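Local coordinates for putative oxygenase (Streptomyces coelicolor, PDB 2OG5), which catalyses the iron(II)- and 2-oxoglutarate-dependent 3-hydroxylation of L-asparagine, supplying the (2S,3S)-3-hydroxyasparagine of the calcium-dependent lipopeptide antibiotic, at residues R117-V122 / P162-F167; L128-L133 / A153-V158; H185-D190 / Y348-A353; A205-A210 / E300-D305. One frame throughout, in Å; residues are numbered along the deposited sequence.

Following the chain from its N terminus, contact 1 opens first, in the loop between strand 99-103 and helix 128-140, and closes at 162-167. Contact 2 lies wholly within that span and sets the start of helix 128-140 against Val-155, just before strand 156-158; the two meet where Ser-121 reaches Asp-157. Contact 3 opens later, at 185-190, and closes near the C terminus on strand 349-350. Within its long span falls contact 4, which packs strand 207-211 of the four-stranded sheet on strand 301-305 of the larger one. None of the loops cross. Contacts 2, 3 and 4 all reach the larger sheet, and Leu-133 of contact 2 touches Leu-301 of contact 4.

Contact 1: R117-V122 / P162-F167; sequences RVNGSV and PGMEEF
A chi1 of -160° swings CG of Arg-117 away from its own backbone N, and an extended chi2 carries CD onward, so that these two methylenes lie against the ring of Pro-162 and cross it at about a right angle. The touch is tight for two carbons, with Arg-117 CG 3.3 Å from Pro-162 CD; Arg-117 CD sits at a more usual 3.8 Å from Pro-162 CG. Beyond CD the chain bends at chi3. Met-164 curls through chi2 and chi3, both near -60°, which brings its terminal methyl to the amide group of Asn-119: Met-164 CE and Asn-119 CG are 4.4 Å apart. Both touches are van der Waals packing at the protein surface. The Met-164 to Phe-167 turn is of type I, closed by a hydrogen bond from Phe-167 N to Met-164 O at 3.0 Å, while Val-118 to Ser-121 form a type II turn. The side chain of Asn-119 comes within about 6 Å of that of Asn-170, which binds L-asparagine, placing Asn-119 near the substrate site. Segment 117-122 leads from strand 99-103 toward helix 128-140, with Ser-121 hydrogen-bonded to Asp-157 of strand 156-158; segment 162-167 leads from that strand toward strand 176-179.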
loop_
_atom_site.group_PDB
_atom_site.type_symbol
_atom_site.label_atom_id
_atom_site.label_comp_id
_atom_site.label_asym_id
_atom_site.label_seq_id
_atom_site.Cartn_x
_atom_site.Cartn_y
_atom_site.Cartn_z
ATOM N N ARG A 117 -9.865 -14.483 -9.988
ATOM C CA ARG A 117 -9.096 -14.516 -11.220
ATOM C C ARG A 117 -9.596 -13.493 -12.254
ATOM O O ARG A 117 -9.352 -13.644 -13.448
ATOM C CB ARG A 117 -9.176 -15.927 -11.792
ATOM C CG ARG A 117 -8.087 -16.262 -12.764
ATOM C CD ARG A 117 -8.155 -17.709 -13.187
ATOM N NE ARG A 117 -8.172 -18.604 -12.033
ATOM C CZ ARG A 117 -8.604 -19.862 -12.058
ATOM N NH1 ARG A 117 -9.043 -20.421 -13.183
ATOM N NH2 ARG A 117 -8.582 -20.577 -10.944
ATOM N N VAL A 118 -10.274 -12.452 -11.787
ATOM C CA VAL A 118 -10.781 -11.389 -12.653
ATOM C C VAL A 118 -10.059 -10.101 -12.329
ATOM O O VAL A 118 -9.631 -9.896 -11.189
ATOM C CB VAL A 118 -12.303 -11.206 -12.495
ATOM C CG1 VAL A 118 -13.018 -12.474 -12.928
ATOM C CG2 VAL A 118 -12.669 -10.840 -11.066
ATOM N N ASN A 119 -9.889 -9.245 -13.328
ATOM C CA ASN A 119 -9.289 -7.936 -13.099
ATOM C C ASN A 119 -10.290 -7.028 -12.396
ATOM O O ASN A 119 -11.496 -7.136 -12.614
ATOM C CB ASN A 119 -8.811 -7.306 -14.414
ATOM C CG ASN A 119 -7.866 -6.127 -14.196
ATOM O OD1 ASN A 119 -7.840 -5.182 -14.978
ATOM N ND2 ASN A 119 -7.107 -6.168 -13.115
ATOM N N GLY A 120 -9.797 -6.152 -11.536
ATOM C CA GLY A 120 -10.684 -5.230 -10.823
ATOM C C GLY A 120 -11.403 -5.861 -9.638
ATOM O O GLY A 120 -12.346 -5.281 -9.099
ATOM N N SER A 121 -10.949 -7.044 -9.223
ATOM C CA SER A 121 -11.517 -7.758 -8.080
ATOM C C SER A 121 -11.403 -6.901 -6.804
ATOM O O SER A 121 -10.328 -6.400 -6.501
ATOM C CB SER A 121 -10.734 -9.075 -7.890
ATOM O OG SER A 121 -11.319 -9.890 -6.906
ATOM N N VAL A 122 -12.514 -6.717 -6.094
ATOM C CA VAL A 122 -12.536 -5.953 -4.840
ATOM C C VAL A 122 -13.428 -6.639 -3.803
ATOM O O VAL A 122 -14.238 -7.501 -4.143
ATOM C CB VAL A 122 -13.021 -4.495 -5.068
ATOM C CG1 VAL A 122 -12.079 -3.764 -5.998
ATOM C CG2 VAL A 122 -14.438 -4.493 -5.620
ATOM N N PRO A 162 -5.247 -14.063 -15.791
ATOM C CA PRO A 162 -4.793 -14.521 -17.106
ATOM C C PRO A 162 -4.868 -13.439 -18.173
ATOM O O PRO A 162 -5.882 -12.758 -18.295
ATOM C CB PRO A 162 -5.752 -15.670 -17.428
ATOM C CG PRO A 162 -6.187 -16.169 -16.111
ATOM C CD PRO A 162 -6.263 -14.968 -15.229
ATOM N N GLY A 163 -3.787 -13.282 -18.926
ATOM C CA GLY A 163 -3.708 -12.271 -19.974
ATOM C C GLY A 163 -3.161 -10.932 -19.522
ATOM O O GLY A 163 -2.823 -10.086 -20.354
ATOM N N MET A 164 -3.066 -10.730 -18.208
ATOM C CA MET A 164 -2.583 -9.469 -17.647
ATOM C C MET A 164 -1.164 -9.583 -17.104
ATOM O O MET A 164 -0.712 -8.707 -16.372
ATOM C CB MET A 164 -3.511 -9.013 -16.516
ATOM C CG MET A 164 -4.965 -8.863 -16.915
ATOM S SD MET A 164 -5.209 -7.593 -18.164
ATOM C CE MET A 164 -4.703 -6.133 -17.270
ATOM N N GLU A 165 -0.460 -10.648 -17.479
ATOM C CA GLU A 165 0.870 -10.931 -16.933
ATOM C C GLU A 165 1.835 -9.746 -17.011
ATOM O O GLU A 165 2.585 -9.505 -16.068
ATOM C CB GLU A 165 1.500 -12.145 -17.635
ATOM C CG GLU A 165 0.875 -13.488 -17.275
ATOM C CD GLU A 165 -0.430 -13.785 -18.005
ATOM O OE1 GLU A 165 -0.774 -13.046 -18.949
ATOM O OE2 GLU A 165 -1.104 -14.769 -17.628
ATOM N N GLU A 166 1.806 -9.007 -18.120
ATOM C CA GLU A 166 2.756 -7.918 -18.356
ATOM C C GLU A 166 2.328 -6.577 -17.768
ATOM O O GLU A 166 3.041 -5.585 -17.923
ATOM C CB GLU A 166 2.991 -7.732 -19.860
ATOM C CG GLU A 166 3.435 -8.985 -20.588
ATOM C CD GLU A 166 4.744 -9.553 -20.066
ATOM O OE1 GLU A 166 5.666 -8.762 -19.758
ATOM O OE2 GLU A 166 4.850 -10.797 -19.966
ATOM N N PHE A 167 1.182 -6.545 -17.097
ATOM C CA PHE A 167 0.637 -5.306 -16.542
ATOM C C PHE A 167 1.437 -4.859 -15.326
ATOM O O PHE A 167 1.733 -5.674 -14.446
ATOM C CB PHE A 167 -0.823 -5.531 -16.142
ATOM C CG PHE A 167 -1.557 -4.282 -15.765
ATOM C CD1 PHE A 167 -1.849 -3.315 -16.723
ATOM C CD2 PHE A 167 -1.994 -4.078 -14.457
ATOM C CE1 PHE A 167 -2.536 -2.163 -16.376
ATOM C CE2 PHE A 167 -2.687 -2.915 -14.107
ATOM C CZ PHE A 167 -2.957 -1.967 -15.064
#

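Contact 2: L128-L133 / A153-V158; sequences LGAAVL and ALVQDV
Apolar packing carries this buried contact, with Val-155 meeting two helix residues one turn apart. Its two methyl groups divide the work. CG1, placed by a chi1 of 179°, goes to the end of Leu-133, where Leu-133 CD1 and Val-155 CG1 are 3.9 Å apart and the side chains pass each other at a slant. CG2 lies over Ala-130, at 4.1 Å from Ala-130 CB and equally far from its CA, so the small residue lets the valine methyl come close to the helix backbone. The CA atoms of Ala-130 and Val-155 are accordingly 6.2 Å apart.

Hydrogen bonding stays within each segment or goes to residues beyond the two. Leu-133 N donates to Gly-129 O at 3.0 Å, as expected of a helix. In 153-158 the amide of Gln-156 folds back on the chain: NE2 gives a nearly straight bond of 2.8 Å to Ala-153 O, with an angle of 172° at the hydrogen, lying in both the carbonyl plane and the amide plane. This fixes the rotation of the amide and presents OE1 to Arg-329 NH2. Since Arg-329 binds L-asparagine, Gln-156 is probably a second-shell residue of the substrate site.

Around the contact, helix 128-140 lies between helix 42-58, which Leu-128 and Ala-131 touch, and the larger sheet, where Leu-133 rests on strands 191-196 and 326-333. Val-155 also packs on Thr-330 of strand 326-333, beside which strand 156-158 runs antiparallel.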
loop_
_atom_site.group_PDB
_atom_site.type_symbol
_atom_site.label_atom_id
_atom_site.label_comp_id
_atom_site.label_asym_id
_atom_site.label_seq_id
_atom_site.Cartn_x
_atom_site.Cartn_y
_atom_site.Cartn_z
ATOM N N LEU A 128 -13.534 -10.823 7.198
ATOM C CA LEU A 128 -12.461 -10.678 8.175
ATOM C C LEU A 128 -11.316 -9.801 7.637
ATOM O O LEU A 128 -10.773 -8.950 8.356
ATOM C CB LEU A 128 -11.942 -12.058 8.585
ATOM C CG LEU A 128 -11.494 -12.251 10.020
ATOM C CD1 LEU A 128 -12.633 -11.969 10.995
ATOM C CD2 LEU A 128 -10.982 -13.680 10.195
ATOM N N GLY A 129 -10.958 -9.995 6.369
ATOM C CA GLY A 129 -9.906 -9.187 5.754
ATOM C C GLY A 129 -10.261 -7.716 5.671
ATOM O O GLY A 129 -9.434 -6.849 5.981
ATOM N N ALA A 130 -11.492 -7.424 5.261
ATOM C CA ALA A 130 -11.970 -6.039 5.253
ATOM C C ALA A 130 -11.961 -5.444 6.657
ATOM O O ALA A 130 -11.623 -4.274 6.842
ATOM C CB ALA A 130 -13.366 -5.943 4.647
ATOM N N ALA A 131 -12.350 -6.238 7.649
ATOM C CA ALA A 131 -12.388 -5.781 9.034
ATOM C C ALA A 131 -10.996 -5.383 9.500
ATOM O O ALA A 131 -10.783 -4.290 10.007
ATOM C CB ALA A 131 -12.982 -6.875 9.955
ATOM N N VAL A 132 -10.030 -6.273 9.324
ATOM C CA VAL A 132 -8.657 -5.975 9.722
ATOM C C VAL A 132 -8.112 -4.709 9.030
ATOM O O VAL A 132 -7.545 -3.821 9.677
ATOM C CB VAL A 132 -7.737 -7.174 9.441
ATOM C CG1 VAL A 132 -6.274 -6.794 9.608
ATOM C CG2 VAL A 132 -8.115 -8.345 10.351
ATOM N N LEU A 133 -8.279 -4.630 7.714
ATOM C CA LEU A 133 -7.734 -3.503 6.971
ATOM C C LEU A 133 -8.400 -2.187 7.339
ATOM O O LEU A 133 -7.712 -1.183 7.511
ATOM C CB LEU A 133 -7.840 -3.744 5.464
ATOM C CG LEU A 133 -6.792 -4.704 4.901
ATOM C CD1 LEU A 133 -7.240 -5.204 3.525
ATOM C CD2 LEU A 133 -5.402 -4.050 4.803
ATOM N N ALA A 153 -13.122 1.162 -4.588
ATOM C CA ALA A 153 -13.334 0.251 -3.451
ATOM C C ALA A 153 -12.268 0.470 -2.385
ATOM O O ALA A 153 -11.096 0.646 -2.692
ATOM C CB ALA A 153 -13.288 -1.181 -3.898
ATOM N N LEU A 154 -12.676 0.441 -1.121
ATOM C CA LEU A 154 -11.713 0.626 -0.033
ATOM C C LEU A 154 -10.807 -0.567 0.190
ATOM O O LEU A 154 -9.696 -0.399 0.691
ATOM C CB LEU A 154 -12.418 0.954 1.281
ATOM C CG LEU A 154 -13.254 2.233 1.251
ATOM C CD1 LEU A 154 -13.809 2.521 2.642
ATOM C CD2 LEU A 154 -12.463 3.420 0.727
ATOM N N VAL A 155 -11.273 -1.762 -0.169
ATOM C CA VAL A 155 -10.504 -2.989 0.013
ATOM C C VAL A 155 -10.377 -3.679 -1.345
ATOM O O VAL A 155 -11.379 -4.154 -1.906
ATOM C CB VAL A 155 -11.155 -3.912 1.061
ATOM C CG1 VAL A 155 -10.344 -5.187 1.213
ATOM C CG2 VAL A 155 -11.313 -3.182 2.417
ATOM N N GLN A 156 -9.150 -3.755 -1.856
ATOM C CA GLN A 156 -8.898 -4.165 -3.242
ATOM C C GLN A 156 -8.057 -5.432 -3.275
ATOM O O GLN A 156 -7.119 -5.586 -2.491
ATOM C CB GLN A 156 -8.175 -3.037 -3.994
ATOM C CG GLN A 156 -8.905 -1.693 -3.867
ATOM C CD GLN A 156 -8.208 -0.516 -4.520
ATOM O OE1 GLN A 156 -7.163 -0.655 -5.165
ATOM N NE2 GLN A 156 -8.782 0.670 -4.328
ATOM N N ASP A 157 -8.377 -6.330 -4.198
ATOM C CA ASP A 157 -7.652 -7.587 -4.307
ATOM C C ASP A 157 -6.399 -7.429 -5.144
ATOM O O ASP A 157 -6.389 -6.720 -6.167
ATOM C CB ASP A 157 -8.529 -8.676 -4.932
ATOM C CG ASP A 157 -9.682 -9.086 -4.041
ATOM O OD1 ASP A 157 -9.484 -9.226 -2.825
ATOM O OD2 ASP A 157 -10.802 -9.300 -4.557
ATOM N N VAL A 158 -5.329 -8.079 -4.696
ATOM C CA VAL A 158 -4.101 -8.187 -5.477
ATOM C C VAL A 158 -3.959 -9.669 -5.837
ATOM O O VAL A 158 -3.574 -10.490 -4.990
ATOM C CB VAL A 158 -2.899 -7.660 -4.693
ATOM C CG1 VAL A 158 -1.639 -7.687 -5.554
ATOM C CG2 VAL A 158 -3.173 -6.233 -4.191
#

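Contact 3: H185-D190 / Y348-A353; sequences HEHRPD and YVLGAA
Residues His-185 to Arg-188 form a type I beta turn that brings His-187 opposite Leu-350 at the end of the short strand 349-350, with 8.6 Å between their CA atoms. Leu-350 reaches across with one branch: its CD2 lies 3.7 Å from His-187 CB and is also near His-185, approaching both imidazole rings obliquely. A chi1 of -63° sets CG of His-187 anti to its carbonyl carbon and points the ring out of the turn, where the Glu-186 side chain places CG over the centre of one face.

The His-185 ring is held at both nitrogens. His-187 N donates to His-185 ND1 at 2.9 Å, almost exactly in the ring plane, while His-185 NE2 is 2.8 Å from a water. That water donates to Gly-351 O; the 2.5 Å between the water oxygen and this carbonyl is short and doubtful in length. His-185 O receives Arg-188 N and Arg-188 NH1 from opposite faces of its carbonyl plane, the latter at 2.9 Å.

Phe-146 of strand 142-146 meets the His-185 ring edge-to-face. The side chain of His-185 is about 4 Å from that of Asn-182, which binds L-asparagine. The chemistry thus combines a leucine methyl packed against the turn with a water placed between imidazole and carbonyl, and because ND1 accepts the turn's own N-H, the ring is fixed in rotation with its other nitrogen directed to the C-terminal segment.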
loop_
_atom_site.group_PDB
_atom_site.type_symbol
_atom_site.label_atom_id
_atom_site.label_comp_id
_atom_site.label_asym_id
_atom_site.label_seq_id
_atom_site.Cartn_x
_atom_site.Cartn_y
_atom_site.Cartn_z
ATOM N N HIS A 185 -0.553 11.692 -8.164
ATOM C CA HIS A 185 -1.723 12.306 -7.524
ATOM C C HIS A 185 -1.347 13.141 -6.300
ATOM O O HIS A 185 -0.572 12.699 -5.449
ATOM C CB HIS A 185 -2.704 11.201 -7.143
ATOM C CG HIS A 185 -4.111 11.667 -6.942
ATOM N ND1 HIS A 185 -4.478 12.512 -5.915
ATOM C CD2 HIS A 185 -5.252 11.361 -7.604
ATOM C CE1 HIS A 185 -5.781 12.730 -5.971
ATOM N NE2 HIS A 185 -6.277 12.037 -6.982
ATOM N N GLU A 186 -1.909 14.346 -6.230
ATOM C CA GLU A 186 -1.703 15.263 -5.103
ATOM C C GLU A 186 -2.056 14.639 -3.757
ATOM O O GLU A 186 -1.423 14.937 -2.745
ATOM C CB GLU A 186 -2.542 16.532 -5.315
ATOM C CG GLU A 186 -2.484 17.550 -4.180
ATOM C CD GLU A 186 -3.398 18.754 -4.385
ATOM O OE1 GLU A 186 -4.139 18.814 -5.402
ATOM O OE2 GLU A 186 -3.383 19.634 -3.494
ATOM N N HIS A 187 -3.082 13.793 -3.749
ATOM C CA HIS A 187 -3.552 13.131 -2.533
ATOM C C HIS A 187 -3.319 11.639 -2.602
ATOM O O HIS A 187 -4.138 10.845 -2.148
ATOM C CB HIS A 187 -5.030 13.445 -2.307
ATOM C CG HIS A 187 -5.289 14.894 -2.085
ATOM N ND1 HIS A 187 -4.746 15.582 -1.027
ATOM C CD2 HIS A 187 -6.030 15.790 -2.781
ATOM C CE1 HIS A 187 -5.127 16.845 -1.084
ATOM N NE2 HIS A 187 -5.905 16.999 -2.141
ATOM N N ARG A 188 -2.169 11.265 -3.147
ATOM C CA ARG A 188 -1.766 9.867 -3.181
ATOM C C ARG A 188 -1.729 9.278 -1.766
ATOM O O ARG A 188 -1.610 10.004 -0.782
ATOM C CB ARG A 188 -0.411 9.739 -3.859
ATOM C CG ARG A 188 0.731 10.419 -3.140
ATOM C CD ARG A 188 1.946 10.478 -4.052
ATOM N NE ARG A 188 2.989 11.354 -3.532
ATOM C CZ ARG A 188 3.004 12.680 -3.656
ATOM N NH1 ARG A 188 2.032 13.329 -4.283
ATOM N NH2 ARG A 188 4.012 13.376 -3.147
ATOM N N PRO A 189 -1.856 7.945 -1.657
ATOM C CA PRO A 189 -1.872 7.354 -0.328
ATOM C C PRO A 189 -0.680 7.774 0.517
ATOM O O PRO A 189 0.439 7.880 0.005
ATOM C CB PRO A 189 -1.822 5.853 -0.632
ATOM C CG PRO A 189 -2.478 5.742 -1.954
ATOM C CD PRO A 189 -2.021 6.936 -2.714
ATOM N N ASP A 190 -0.907 7.974 1.808
ATOM C CA ASP A 190 0.181 8.195 2.762
ATOM C C ASP A 190 0.769 6.872 3.222
ATOM O O ASP A 190 1.992 6.746 3.319
ATOM C CB ASP A 190 -0.322 9.050 3.908
ATOM C CG ASP A 190 -0.776 10.415 3.421
ATOM O OD1 ASP A 190 0.066 11.170 2.897
ATOM O OD2 ASP A 190 -1.989 10.718 3.495
ATOM N N TYR A 348 -15.346 8.619 1.230
ATOM C CA TYR A 348 -13.996 8.065 1.250
ATOM C C TYR A 348 -13.434 7.831 -0.152
ATOM O O TYR A 348 -12.331 7.304 -0.288
ATOM C CB TYR A 348 -13.982 6.753 2.034
ATOM C CG TYR A 348 -14.333 6.930 3.492
ATOM C CD1 TYR A 348 -13.369 7.350 4.410
ATOM C CD2 TYR A 348 -15.628 6.724 3.952
ATOM C CE1 TYR A 348 -13.679 7.517 5.731
ATOM C CE2 TYR A 348 -15.948 6.897 5.298
ATOM C CZ TYR A 348 -14.968 7.292 6.180
ATOM O OH TYR A 348 -15.270 7.476 7.506
ATOM N N VAL A 349 -14.188 8.222 -1.179
ATOM C CA VAL A 349 -13.786 7.989 -2.565
ATOM C C VAL A 349 -13.415 9.320 -3.215
ATOM O O VAL A 349 -14.248 10.219 -3.337
ATOM C CB VAL A 349 -14.912 7.305 -3.360
ATOM C CG1 VAL A 349 -14.499 7.093 -4.830
ATOM C CG2 VAL A 349 -15.306 5.982 -2.696
ATOM N N LEU A 350 -12.149 9.434 -3.618
ATOM C CA LEU A 350 -11.619 10.644 -4.218
ATOM C C LEU A 350 -11.810 10.609 -5.726
ATOM O O LEU A 350 -11.490 9.607 -6.384
ATOM C CB LEU A 350 -10.122 10.797 -3.896
ATOM C CG LEU A 350 -9.727 11.213 -2.470
ATOM C CD1 LEU A 350 -9.906 10.082 -1.475
ATOM C CD2 LEU A 350 -8.263 11.657 -2.467
ATOM N N GLY A 351 -12.352 11.695 -6.263
ATOM C CA GLY A 351 -12.477 11.861 -7.705
ATOM C C GLY A 351 -11.819 13.159 -8.113
ATOM O O GLY A 351 -10.790 13.547 -7.547
ATOM N N ALA A 352 -12.413 13.847 -9.076
ATOM C CA ALA A 352 -11.838 15.080 -9.604
ATOM C C ALA A 352 -12.117 16.251 -8.674
ATOM O O ALA A 352 -13.146 16.294 -7.996
ATOM C CB ALA A 352 -12.414 15.372 -10.976
ATOM N N ALA A 353 -11.191 17.200 -8.637
ATOM C CA ALA A 353 -11.486 18.532 -8.110
ATOM C C ALA A 353 -11.605 19.457 -9.316
ATOM O O ALA A 353 -11.421 19.008 -10.450
ATOM C CB ALA A 353 -10.381 18.996 -7.180
HETATM O O HOH W 1 -8.580 12.703 -8.425
#

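Contact 4: A205-A210 / E300-D305; sequences AGLRTA and ELAIVD
Leu-207 meets Ala-302, and Thr-209 meets Val-304, each pair through a single methyl contact. Leu-207 CD2 comes within 3.9 Å of Ala-302 CB, and two residues further along both strands Thr-209 CG2 stands the same 3.9 Å from Val-304 CG2, the latter side chains passing at an angle. The two strands run in roughly the same direction but are not hydrogen-bonded neighbours. Their CA atoms are 9.1 Å apart at Leu-207 and Ala-302 and 7.7 Å at Thr-209 and Val-304; they belong to different sheets, which approach closely here because alanine, threonine and valine are small.

The hydroxyl of Thr-209 is held separately. A chi1 of 61° seats OG1 between the backbone N and the carbonyl carbon and leaves CG2 for Val-304, while OG1 is hydrogen-bonded to His-294 NE2 on the adjoining strand 292-294. Thr-309, on strand 309-313, touches both Thr-209 and Val-304. Leu-207 also packs on Leu-194 of strand 191-196, the neighbour of strand 301-305 in the larger sheet.

The metal site of this jelly-roll oxygenase is close by: a sodium ion, held here by the iron ligands His-179, Glu-181 and His-311, lies about 7 Å from the side chain of Leu-207. The side chain of Thr-209 is about 4 Å from that of His-311, and that of Leu-207 about 5 Å from that of Arg-325, which binds 2-oxoglutarate. The chemistry across the contact is purely apolar, with the one hydroxyl of the four touching side chains satisfied within its own sheet; the two sheets therefore meet through hydrocarbon close to residues that bind iron and 2-oxoglutarate.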
loop_
_atom_site.group_PDB
_atom_site.type_symbol
_atom_site.label_atom_id
_atom_site.label_comp_id
_atom_site.label_asym_id
_atom_site.label_seq_id
_atom_site.Cartn_x
_atom_site.Cartn_y
_atom_site.Cartn_z
ATOM N N ALA A 205 7.358 -15.092 -5.794
ATOM C CA ALA A 205 6.849 -13.735 -5.575
ATOM C C ALA A 205 7.292 -13.193 -4.221
ATOM O O ALA A 205 7.153 -13.864 -3.197
ATOM C CB ALA A 205 5.326 -13.712 -5.665
ATOM N N GLY A 206 7.805 -11.971 -4.220
ATOM C CA GLY A 206 8.061 -11.244 -2.987
ATOM C C GLY A 206 7.794 -9.761 -3.175
ATOM O O GLY A 206 8.070 -9.193 -4.231
ATOM N N LEU A 207 7.245 -9.147 -2.135
ATOM C CA LEU A 207 7.109 -7.701 -2.070
ATOM C C LEU A 207 8.492 -7.116 -1.860
ATOM O O LEU A 207 9.245 -7.595 -1.017
ATOM C CB LEU A 207 6.229 -7.316 -0.884
ATOM C CG LEU A 207 6.089 -5.824 -0.539
ATOM C CD1 LEU A 207 5.352 -5.074 -1.621
ATOM C CD2 LEU A 207 5.392 -5.690 0.813
ATOM N N ARG A 208 8.815 -6.066 -2.611
ATOM C CA ARG A 208 10.075 -5.353 -2.419
ATOM C C ARG A 208 9.777 -3.929 -1.983
ATOM O O ARG A 208 8.946 -3.257 -2.602
ATOM C CB ARG A 208 10.902 -5.332 -3.705
ATOM C CG ARG A 208 11.238 -6.720 -4.282
ATOM C CD ARG A 208 12.403 -6.614 -5.256
ATOM N NE ARG A 208 13.691 -6.506 -4.569
ATOM C CZ ARG A 208 14.796 -5.977 -5.100
ATOM N NH1 ARG A 208 14.795 -5.472 -6.325
ATOM N NH2 ARG A 208 15.918 -5.952 -4.402
ATOM N N THR A 209 10.429 -3.474 -0.915
ATOM C CA THR A 209 10.282 -2.078 -0.458
ATOM C C THR A 209 11.659 -1.427 -0.352
ATOM O O THR A 209 12.599 -2.047 0.130
ATOM C CB THR A 209 9.536 -1.992 0.898
ATOM O OG1 THR A 209 10.267 -2.683 1.913
ATOM C CG2 THR A 209 8.139 -2.601 0.776
ATOM N N ALA A 210 11.783 -0.185 -0.820
ATOM C CA ALA A 210 13.049 0.548 -0.722
ATOM C C ALA A 210 12.809 1.979 -0.262
ATOM O O ALA A 210 12.000 2.695 -0.841
ATOM C CB ALA A 210 13.763 0.546 -2.051
ATOM N N GLU A 300 -0.187 -11.912 7.672
ATOM C CA GLU A 300 0.820 -10.861 7.710
ATOM C C GLU A 300 0.276 -9.613 7.038
ATOM O O GLU A 300 -0.350 -9.694 5.984
ATOM C CB GLU A 300 2.118 -11.300 7.043
ATOM C CG GLU A 300 2.764 -12.435 7.801
ATOM C CD GLU A 300 4.141 -12.789 7.310
ATOM O OE1 GLU A 300 4.480 -12.399 6.168
ATOM O OE2 GLU A 300 4.871 -13.450 8.084
ATOM N N LEU A 301 0.525 -8.472 7.674
ATOM C CA LEU A 301 0.104 -7.158 7.192
ATOM C C LEU A 301 1.335 -6.281 7.033
ATOM O O LEU A 301 1.977 -5.954 8.029
ATOM C CB LEU A 301 -0.842 -6.514 8.202
ATOM C CG LEU A 301 -1.313 -5.087 7.929
ATOM C CD1 LEU A 301 -2.136 -5.041 6.651
ATOM C CD2 LEU A 301 -2.119 -4.535 9.113
ATOM N N ALA A 302 1.652 -5.915 5.788
ATOM C CA ALA A 302 2.760 -5.020 5.491
ATOM C C ALA A 302 2.183 -3.631 5.350
ATOM O O ALA A 302 1.179 -3.454 4.661
ATOM C CB ALA A 302 3.456 -5.421 4.203
ATOM N N ILE A 303 2.802 -2.652 6.001
ATOM C CA ILE A 303 2.376 -1.259 5.889
ATOM C C ILE A 303 3.568 -0.449 5.412
ATOM O O ILE A 303 4.611 -0.415 6.073
ATOM C CB ILE A 303 1.863 -0.706 7.222
ATOM C CG1 ILE A 303 0.749 -1.594 7.787
ATOM C CG2 ILE A 303 1.369 0.753 7.055
ATOM C CD1 ILE A 303 0.289 -1.170 9.187
ATOM N N VAL A 304 3.421 0.161 4.238
ATOM C CA VAL A 304 4.486 0.914 3.590
ATOM C C VAL A 304 4.182 2.412 3.712
ATOM O O VAL A 304 3.071 2.846 3.437
ATOM C CB VAL A 304 4.583 0.529 2.103
ATOM C CG1 VAL A 304 5.689 1.293 1.411
ATOM C CG2 VAL A 304 4.793 -1.002 1.949
ATOM N N ASP A 305 5.152 3.180 4.189
ATOM C CA ASP A 305 5.047 4.628 4.248
ATOM C C ASP A 305 5.349 5.175 2.868
ATOM O O ASP A 305 6.499 5.253 2.442
ATOM C CB ASP A 305 6.018 5.178 5.290
ATOM C CG ASP A 305 5.877 6.674 5.487
ATOM O OD1 ASP A 305 5.325 7.333 4.574
ATOM O OD2 ASP A 305 6.335 7.197 6.538
#